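Local coordinates for protein lysozyme C (Equus asinus, PDB 5XUW) that hydrolyses the beta-1,4 linkages between N-acetylmuramic acid and N-acetylglucosamine in bacterial peptidoglycan, and holds one calcium ion per subunit, at residues V29-A32 against E33-N37; I92-A95 against K96-R100; K103-S106 against A107-A110; K118-S121 against E122-A125. One frame throughout, in Å; residues are numbered along the deposited sequence.

Contact 1: V29-A32 against E33-N37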
loop_
_atom_site.group_PDB
_atom_site.type_symbol
_atom_site.label_atom_id
_atom_site.label_comp_id
_atom_site.label_asym_id
_atom_site.label_seq_id
_atom_site.Cartn_x
_atom_site.Cartn_y
_atom_site.Cartn_z
ATOM N N VAL A 29 -4.191 -0.394 6.911
ATOM C CA VAL A 29 -4.807 0.920 6.728
ATOM C C VAL A 29 -3.814 2.023 7.109
ATOM O O VAL A 29 -3.700 3.038 6.411
ATOM C CB VAL A 29 -6.137 1.050 7.508
ATOM C CG1 VAL A 29 -6.722 2.446 7.371
ATOM C CG2 VAL A 29 -7.150 0.036 6.997
ATOM N N CYS A 30 -3.080 1.807 8.196
ATOM C CA CYS A 30 -2.055 2.759 8.633
ATOM C C CYS A 30 -0.990 2.978 7.560
ATOM O O CYS A 30 -0.622 4.120 7.255
ATOM C CB CYS A 30 -1.425 2.313 9.958
ATOM S SG CYS A 30 -0.462 3.590 10.789
ATOM N N MET A 31 -0.517 1.895 6.949
ATOM C CA MET A 31 0.479 2.026 5.883
ATOM C C MET A 31 -0.086 2.914 4.775
ATOM O O MET A 31 0.596 3.822 4.307
ATOM C CB MET A 31 0.902 0.647 5.362
ATOM C CG MET A 31 1.845 0.652 4.164
ATOM S SD MET A 31 1.018 0.647 2.562
ATOM C CE MET A 31 0.393 -1.034 2.525
ATOM N N ALA A 32 -1.343 2.705 4.395
ATOM C CA ALA A 32 -1.935 3.529 3.344
ATOM C C ALA A 32 -2.034 5.006 3.748
ATOM O O ALA A 32 -1.759 5.887 2.930
ATOM C CB ALA A 32 -3.292 2.991 2.939
ATOM N N GLU A 33 -2.407 5.281 5.002
ATOM C CA GLU A 33 -2.538 6.669 5.449
ATOM C C GLU A 33 -1.213 7.403 5.311
ATOM O O GLU A 33 -1.166 8.518 4.798
ATOM C CB GLU A 33 -3.022 6.792 6.902
ATOM C CG GLU A 33 -3.350 8.240 7.254
ATOM C CD GLU A 33 -3.994 8.458 8.611
ATOM O OE1 GLU A 33 -4.327 7.498 9.328
ATOM O OE2 GLU A 33 -4.161 9.647 8.962
ATOM N N TYR A 34 -0.138 6.785 5.779
ATOM C CA TYR A 34 1.146 7.478 5.805
ATOM C C TYR A 34 1.919 7.413 4.485
ATOM O O TYR A 34 2.732 8.291 4.222
ATOM C CB TYR A 34 1.951 7.043 7.039
ATOM C CG TYR A 34 1.255 7.540 8.291
ATOM C CD1 TYR A 34 1.442 8.855 8.739
ATOM C CD2 TYR A 34 0.345 6.745 8.978
ATOM C CE1 TYR A 34 0.776 9.340 9.850
ATOM C CE2 TYR A 34 -0.337 7.230 10.078
ATOM C CZ TYR A 34 -0.104 8.531 10.519
ATOM O OH TYR A 34 -0.787 9.020 11.604
ATOM N N GLU A 35 1.638 6.418 3.638
ATOM C CA GLU A 35 2.263 6.343 2.315
ATOM C C GLU A 35 1.639 7.322 1.321
ATOM O O GLU A 35 2.363 7.994 0.592
ATOM C CB GLU A 35 2.198 4.916 1.758
ATOM C CG GLU A 35 3.169 3.940 2.429
ATOM C CD GLU A 35 4.634 4.229 2.146
ATOM O OE1 GLU A 35 4.938 4.958 1.179
ATOM O OE2 GLU A 35 5.487 3.723 2.902
ATOM N N SER A 36 0.312 7.405 1.304
ATOM C CA SER A 36 -0.415 8.140 0.266
ATOM C C SER A 36 -1.487 9.131 0.753
ATOM O O SER A 36 -2.166 9.737 -0.085
ATOM C CB SER A 36 -1.102 7.117 -0.638
ATOM O OG SER A 36 -2.140 6.443 0.067
ATOM N N ASN A 37 -1.681 9.262 2.071
ATOM C CA ASN A 37 -2.823 9.996 2.637
ATOM C C ASN A 37 -4.173 9.519 2.067
ATOM O O ASN A 37 -5.077 10.323 1.828
ATOM C CB ASN A 37 -2.628 11.521 2.457
ATOM C CG ASN A 37 -3.507 12.358 3.401
ATOM O OD1 ASN A 37 -3.814 13.522 3.111
ATOM N ND2 ASN A 37 -3.935 11.768 4.504
#
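The last turns of helix 25-36, which carries the probable catalytic acid E35 of this C-type lysozyme, bring V29-A32 onto E33-N37 one turn on. Backbone bonds from E33 N to V29 O, Y34 N to C30 O and E35 N to M31 O join the two. A32 O takes the next rung from S36 N at 3.0 Å and also has the S36 hydroxyl close to it; the single proton of that hydroxyl has both A32 O, 2.9 Å from S36 OG, and L56 O within reach. C30, whose SG is tied to C115, meets the Y34 ring: SG lies 3.7 Å from Y34 CE2 and 4.8 Å from the ring centroid, an oblique sulfur-aromatic contact. The E35 chain bends at chi2 (-68°), and its CG lies 3.9 Å from M31 SD and 3.2 Å from M31 O; the two side chains cross at a slant. Beyond that bend, E35 OE2 accepts from the backbone N of A110, while E33 OE1 is held by Y123 OH. N37 then follows with positive phi. Such a helix, presenting a glutamate near a second acid, is consistent with the Glu/Asp pair of family 22 lysozymes, with D53 the probable second acid about 6 Å from the E35 side chain.

Contact 2: I92-A95 against K96-R100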
loop_
_atom_site.group_PDB
_atom_site.type_symbol
_atom_site.label_atom_id
_atom_site.label_comp_id
_atom_site.label_asym_id
_atom_site.label_seq_id
_atom_site.Cartn_x
_atom_site.Cartn_y
_atom_site.Cartn_z
ATOM N N ILE A 92 -4.106 -4.082 -4.246
ATOM C CA ILE A 92 -4.141 -5.009 -3.104
ATOM C C ILE A 92 -3.422 -6.317 -3.438
ATOM O O ILE A 92 -2.626 -6.822 -2.644
ATOM C CB ILE A 92 -5.591 -5.300 -2.662
ATOM C CG1 ILE A 92 -6.188 -4.068 -1.967
ATOM C CG2 ILE A 92 -5.668 -6.522 -1.748
ATOM C CD1 ILE A 92 -7.693 -4.095 -1.854
ATOM N N SER A 93 -3.729 -6.884 -4.592
ATOM C CA SER A 93 -3.046 -8.110 -5.006
ATOM C C SER A 93 -1.533 -7.916 -5.057
ATOM O O SER A 93 -0.795 -8.807 -4.646
ATOM C CB SER A 93 -3.572 -8.616 -6.341
ATOM O OG SER A 93 -3.502 -7.604 -7.306
ATOM N N CYS A 94 -1.077 -6.749 -5.519
ATOM C CA CYS A 94 0.349 -6.446 -5.560
ATOM C C CYS A 94 0.945 -6.264 -4.161
ATOM O O CYS A 94 2.031 -6.782 -3.869
ATOM C CB CYS A 94 0.620 -5.217 -6.430
ATOM S SG CYS A 94 2.369 -4.815 -6.652
ATOM N N ALA A 95 0.239 -5.545 -3.289
ATOM C CA ALA A 95 0.712 -5.367 -1.905
ATOM C C ALA A 95 0.833 -6.715 -1.161
ATOM O O ALA A 95 1.763 -6.917 -0.362
ATOM C CB ALA A 95 -0.198 -4.413 -1.152
ATOM N N LYS A 96 -0.095 -7.631 -1.443
ATOM C CA LYS A 96 -0.012 -9.006 -0.929
ATOM C C LYS A 96 1.297 -9.692 -1.370
ATOM O O LYS A 96 1.939 -10.358 -0.562
ATOM C CB LYS A 96 -1.225 -9.826 -1.371
ATOM C CG LYS A 96 -2.509 -9.472 -0.646
ATOM C CD LYS A 96 -3.681 -10.272 -1.170
ATOM C CE LYS A 96 -4.948 -9.979 -0.390
ATOM N NZ LYS A 96 -6.089 -10.805 -0.850
ATOM N N ARG A 97 1.689 -9.515 -2.632
ATOM C CA ARG A 97 2.987 -10.011 -3.125
ATOM C C ARG A 97 4.136 -9.302 -2.388
ATOM O O ARG A 97 5.066 -9.963 -1.907
ATOM C CB ARG A 97 3.078 -9.885 -4.673
ATOM C CG ARG A 97 4.455 -10.049 -5.338
ATOM C CD ARG A 97 4.978 -11.484 -5.373
ATOM N NE ARG A 97 6.367 -11.590 -5.888
ATOM C CZ ARG A 97 7.469 -11.182 -5.250
ATOM N NH1 ARG A 97 7.397 -10.618 -4.048
ATOM N NH2 ARG A 97 8.673 -11.317 -5.820
ATOM N N VAL A 98 4.045 -7.979 -2.228
ATOM C CA VAL A 98 5.126 -7.230 -1.581
ATOM C C VAL A 98 5.374 -7.714 -0.147
ATOM O O VAL A 98 6.536 -7.957 0.206
ATOM C CB VAL A 98 4.875 -5.702 -1.584
ATOM C CG1 VAL A 98 5.976 -4.970 -0.825
ATOM C CG2 VAL A 98 4.773 -5.175 -3.014
ATOM N N VAL A 99 4.320 -7.863 0.663
ATOM C CA VAL A 99 4.521 -8.241 2.091
ATOM C C VAL A 99 5.114 -9.610 2.316
ATOM O O VAL A 99 5.663 -9.846 3.383
ATOM C CB VAL A 99 3.270 -8.326 3.025
ATOM C CG1 VAL A 99 3.061 -7.071 3.819
ATOM C CG2 VAL A 99 2.043 -8.943 2.372
ATOM N N ARG A 100 4.926 -10.525 1.371
ATOM C CA ARG A 100 5.456 -11.877 1.522
ATOM C C ARG A 100 6.982 -11.919 1.354
ATOM O O ARG A 100 7.605 -12.903 1.738
ATOM C CB ARG A 100 4.746 -12.857 0.581
ATOM C CG ARG A 100 3.284 -13.048 0.942
ATOM C CD ARG A 100 2.643 -14.189 0.168
ATOM N NE ARG A 100 2.881 -15.492 0.793
ATOM C CZ ARG A 100 2.612 -16.673 0.234
ATOM N NH1 ARG A 100 2.094 -16.756 -0.992
ATOM N NH2 ARG A 100 2.876 -17.794 0.906
#
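Backbone bonds of the ordinary alpha-helical kind join I92-A95 to K96-R100 within helix 89-100. K96 N to I92 O, V98 N to C94 O and V99 N to A95 O all measure 2.9 Å, whereas R97 N to S93 O is longer, at 3.3 Å. Apolar contact comes next. The K96 chain runs out fully extended and lies back along the preceding turn, its CG 3.3 Å from I92 O and its CE 3.8 Å from I92 CG2, the two side chains crossing at a slant where CE meets CG2. On another side of the helix, V98 has CG2 beside its own backbone N, which puts this methyl 3.3 Å from C94 O and, more loosely, near C94 SG. V99 CG2 lies 3.4 Å from A95 O. The polar ends find partners outside this pair of turns: K96 NZ gives a hydrogen bond to Q15 O, R97 NH1 makes a salt bridge with D101, and S93 OG hydrogen-bonds the carbonyl oxygen of D90, a residue of the calcium site. Among its neighbours, the helix sets A95 and V99 against W28 of helix 25-36, C94 and V98 against L59 of strand 59-60, and is fastened by the C76-C94 disulfide.

Contact 3: K103-S106 against A107-A110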
loop_
_atom_site.group_PDB
_atom_site.type_symbol
_atom_site.label_atom_id
_atom_site.label_comp_id
_atom_site.label_asym_id
_atom_site.label_seq_id
_atom_site.Cartn_x
_atom_site.Cartn_y
_atom_site.Cartn_z
ATOM N N LYS A 103 11.328 -8.308 3.915
ATOM C CA LYS A 103 11.108 -7.165 4.810
ATOM C C LYS A 103 9.710 -7.116 5.417
ATOM O O LYS A 103 9.477 -6.343 6.353
ATOM C CB LYS A 103 11.373 -5.845 4.075
ATOM C CG LYS A 103 12.771 -5.718 3.490
ATOM C CD LYS A 103 13.636 -4.697 4.204
ATOM C CE LYS A 103 13.201 -3.276 3.901
ATOM N NZ LYS A 103 14.307 -2.310 4.150
ATOM N N GLY A 104 8.775 -7.917 4.910
ATOM C CA GLY A 104 7.381 -7.781 5.323
ATOM C C GLY A 104 6.906 -6.360 5.058
ATOM O O GLY A 104 7.273 -5.746 4.047
ATOM N N MET A 105 6.148 -5.803 5.999
ATOM C CA MET A 105 5.610 -4.450 5.830
ATOM C C MET A 105 6.679 -3.369 5.930
ATOM O O MET A 105 6.439 -2.234 5.504
ATOM C CB MET A 105 4.454 -4.152 6.800
ATOM C CG MET A 105 3.108 -4.711 6.365
ATOM S SD MET A 105 1.716 -3.885 7.177
ATOM C CE MET A 105 1.681 -2.385 6.249
ATOM N N SER A 106 7.874 -3.705 6.436
ATOM C CA SER A 106 8.974 -2.734 6.451
ATOM C C SER A 106 9.470 -2.328 5.057
ATOM O O SER A 106 10.286 -1.430 4.947
ATOM C CB SER A 106 10.139 -3.228 7.314
ATOM O OG SER A 106 9.743 -3.283 8.669
ATOM N N ALA A 107 8.985 -2.991 4.002
ATOM C CA ALA A 107 9.120 -2.480 2.636
ATOM C C ALA A 107 8.608 -1.043 2.484
ATOM O O ALA A 107 9.135 -0.274 1.664
ATOM C CB ALA A 107 8.399 -3.393 1.653
ATOM N N TRP A 108 7.587 -0.688 3.263
ATOM C CA TRP A 108 6.968 0.630 3.185
ATOM C C TRP A 108 7.591 1.538 4.244
ATOM O O TRP A 108 7.354 1.381 5.441
ATOM C CB TRP A 108 5.457 0.507 3.358
ATOM C CG TRP A 108 4.744 -0.077 2.159
ATOM C CD1 TRP A 108 4.410 0.579 1.010
ATOM C CD2 TRP A 108 4.255 -1.426 2.006
ATOM N NE1 TRP A 108 3.748 -0.270 0.151
ATOM C CE2 TRP A 108 3.644 -1.508 0.734
ATOM C CE3 TRP A 108 4.291 -2.566 2.811
ATOM C CZ2 TRP A 108 3.055 -2.688 0.261
ATOM C CZ3 TRP A 108 3.714 -3.726 2.354
ATOM C CH2 TRP A 108 3.094 -3.783 1.078
ATOM N N LYS A 109 8.408 2.479 3.794
ATOM C CA LYS A 109 9.154 3.341 4.719
ATOM C C LYS A 109 8.250 4.221 5.590
ATOM O O LYS A 109 8.574 4.484 6.748
ATOM C CB LYS A 109 10.158 4.199 3.957
ATOM C CG LYS A 109 11.229 3.380 3.240
ATOM C CD LYS A 109 12.497 4.196 3.035
ATOM C CE LYS A 109 13.420 3.568 2.002
ATOM N NZ LYS A 109 14.614 4.425 1.752
ATOM N N ALA A 110 7.120 4.672 5.048
ATOM C CA ALA A 110 6.194 5.496 5.841
ATOM C C ALA A 110 5.504 4.663 6.936
ATOM O O ALA A 110 5.253 5.174 8.029
ATOM C CB ALA A 110 5.182 6.199 4.948
#
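K103-S106 turns into A107-A110 through a short 3-10 turn, in which A107 N bonds to G104 O (3.2 Å) and W108 N to M105 O (3.0 Å), each donor standing well above the carbonyl plane, 45° and 43° out of it. This is the lead-in to helix 109-114 of the C-type lysozyme fold, with W108 at the N-cap position. G104 enters the turn with positive phi, a conformation that glycine adopts readily. W108 contributes most of the side-chain contact. Its CG stands beside its own backbone N (chi1 -73°), and the indole swings back under the turn that precedes it. The six-membered part of the ring meets M105 edge-on: M105 CA lies in the ring plane, 3.8 Å from W108 CE3, and M105 O is also near that plane at the rim. M105 CG comes to 4.2 Å from W108 CZ3, and the two side chains slant across each other. Over one indole face sits A107 CB, offset toward the rim. Helices 25-36 and 89-100 hem in the same indole, through M31 and E35 on the first and V98 and V99 on the second, which places it beside the probable catalytic glutamate. W108 NE1, the nitrogen of this buried ring, is satisfied by the carbonyl oxygen of F57. K103 CB, directed at the second half of the turn, lies 3.7 Å from A107 N.

Contact 4: K118-S121 against E122-A125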
loop_
_atom_site.group_PDB
_atom_site.type_symbol
_atom_site.label_atom_id
_atom_site.label_comp_id
_atom_site.label_asym_id
_atom_site.label_seq_id
_atom_site.Cartn_x
_atom_site.Cartn_y
_atom_site.Cartn_z
ATOM N N LYS A 118 3.686 0.805 16.997
ATOM C CA LYS A 118 2.760 1.731 17.607
ATOM C C LYS A 118 1.497 0.981 18.032
ATOM O O LYS A 118 1.145 -0.063 17.463
ATOM C CB LYS A 118 2.421 2.868 16.646
ATOM C CG LYS A 118 3.629 3.675 16.170
ATOM C CD LYS A 118 3.983 4.806 17.120
ATOM C CE LYS A 118 5.368 5.375 16.850
ATOM N NZ LYS A 118 5.502 6.058 15.531
ATOM N N ASP A 119 0.842 1.523 19.051
ATOM C CA ASP A 119 -0.436 1.006 19.543
ATOM C C ASP A 119 -1.554 1.500 18.624
ATOM O O ASP A 119 -1.951 2.667 18.696
ATOM C CB ASP A 119 -0.640 1.451 21.001
ATOM C CG ASP A 119 -2.055 1.258 21.510
ATOM O OD1 ASP A 119 -2.812 0.429 20.973
ATOM O OD2 ASP A 119 -2.404 1.954 22.494
ATOM N N LEU A 120 -2.038 0.599 17.762
ATOM C CA LEU A 120 -3.150 0.868 16.833
ATOM C C LEU A 120 -4.492 0.288 17.301
ATOM O O LEU A 120 -5.430 0.201 16.506
ATOM C CB LEU A 120 -2.813 0.315 15.437
ATOM C CG LEU A 120 -1.480 0.761 14.835
ATOM C CD1 LEU A 120 -1.237 0.128 13.470
ATOM C CD2 LEU A 120 -1.428 2.281 14.742
ATOM N N SER A 121 -4.612 -0.051 18.590
ATOM C CA SER A 121 -5.820 -0.673 19.132
ATOM C C SER A 121 -7.086 0.162 18.942
ATOM O O SER A 121 -8.166 -0.410 18.801
ATOM C CB SER A 121 -5.656 -0.984 20.626
ATOM O OG SER A 121 -5.346 0.186 21.353
ATOM N N GLU A 122 -6.949 1.488 18.950
ATOM C CA GLU A 122 -8.086 2.399 18.742
ATOM C C GLU A 122 -8.108 3.029 17.339
ATOM O O GLU A 122 -9.005 3.820 17.035
ATOM C CB GLU A 122 -8.060 3.521 19.778
ATOM C CG GLU A 122 -7.986 3.050 21.225
ATOM C CD GLU A 122 -7.904 4.196 22.226
ATOM O OE1 GLU A 122 -7.754 5.371 21.814
ATOM O OE2 GLU A 122 -7.980 3.918 23.443
ATOM N N TYR A 123 -7.148 2.672 16.487
ATOM C CA TYR A 123 -6.969 3.324 15.182
ATOM C C TYR A 123 -8.194 3.143 14.276
ATOM O O TYR A 123 -8.588 4.073 13.567
ATOM C CB TYR A 123 -5.674 2.814 14.515
ATOM C CG TYR A 123 -5.371 3.403 13.139
ATOM C CD1 TYR A 123 -4.985 4.738 12.990
ATOM C CD2 TYR A 123 -5.455 2.613 11.995
ATOM C CE1 TYR A 123 -4.713 5.275 11.729
ATOM C CE2 TYR A 123 -5.180 3.133 10.737
ATOM C CZ TYR A 123 -4.813 4.461 10.598
ATOM O OH TYR A 123 -4.552 4.966 9.336
ATOM N N LEU A 124 -8.808 1.962 14.317
ATOM C CA LEU A 124 -10.032 1.690 13.556
ATOM C C LEU A 124 -11.278 1.652 14.446
ATOM O O LEU A 124 -12.293 1.060 14.067
ATOM C CB LEU A 124 -9.895 0.384 12.772
ATOM C CG LEU A 124 -8.732 0.316 11.775
ATOM C CD1 LEU A 124 -8.757 -1.025 11.052
ATOM C CD2 LEU A 124 -8.759 1.488 10.797
ATOM N N ALA A 125 -11.234 2.337 15.587
ATOM C CA ALA A 125 -12.335 2.288 16.555
ATOM C C ALA A 125 -13.632 2.836 15.958
ATOM O O ALA A 125 -14.698 2.298 16.207
ATOM C CB ALA A 125 -11.968 3.027 17.837
HETATM O O HOH W 1 -4.637 3.310 18.868
HETATM O O HOH W 2 -7.930 -0.391 15.481
#
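The first torsions of L120 and Y123 set where the leucine branch and the ring go: L120 has CG beside its backbone N (chi1 -53°), whereas Y123 carries its ring anti to the backbone N (chi1 179°). The bend of the chain itself brings L120 CB to 3.9 Å from Y123 CB. L120 CD2 approaches the ring obliquely. Y123 CB also rests 3.3 Å from L120 O, the oxygen that takes the hydrogen bond from Y123 N at 3.0 Å. That donor stands 68° out of the carbonyl plane, far from the direction of a lone pair, as the tight curve of the chain dictates. One water helps here: it donates to L120 O and accepts from L124 N, so L120 O is gripped by both an amide and a water. A second water accepts from E122 N and donates to D119 O, bridging the two segments. In this irregular stretch after helix 109-114 of the lysozyme fold come, in order, an Asx turn made by D119 OD1 and S121 N, the bend closed by Y123 N to L120 O, and the type I beta turn from E122 to A125. S121 OG lies 2.6 Å from D119 OD1 on its syn lone pair, while S121 N meets the same oxygen from above the carboxylate plane; together they probably fix the position of OD1. Farther along, the Y123 ring, its hydroxyl directed to E33 on helix 25-36, makes a cation-pi contact with K5, while L124 packs on K5 and A9 of helix 5-14.

From the N terminus the four contacts come in series, none nested in or crossing another, and each closes only a helical turn or a short bend. Contact 1 lies in the C-terminal part of helix 25-36; contact 2 lies on helix 89-100, on the opposite side of the chain's centre, and the two do not touch. Contact 3 bridges them: V99 CG1 packs 3.5 Å from M105 CG, while M105 CE comes 3.3 Å from M31 CB. The lead-in to helix 109-114 is thereby wedged against both earlier helices. Contact 4, far out near the C terminus, reaches back only to contact 1 among the other three, with L124 CD2 4.1 Å from V29 CG1.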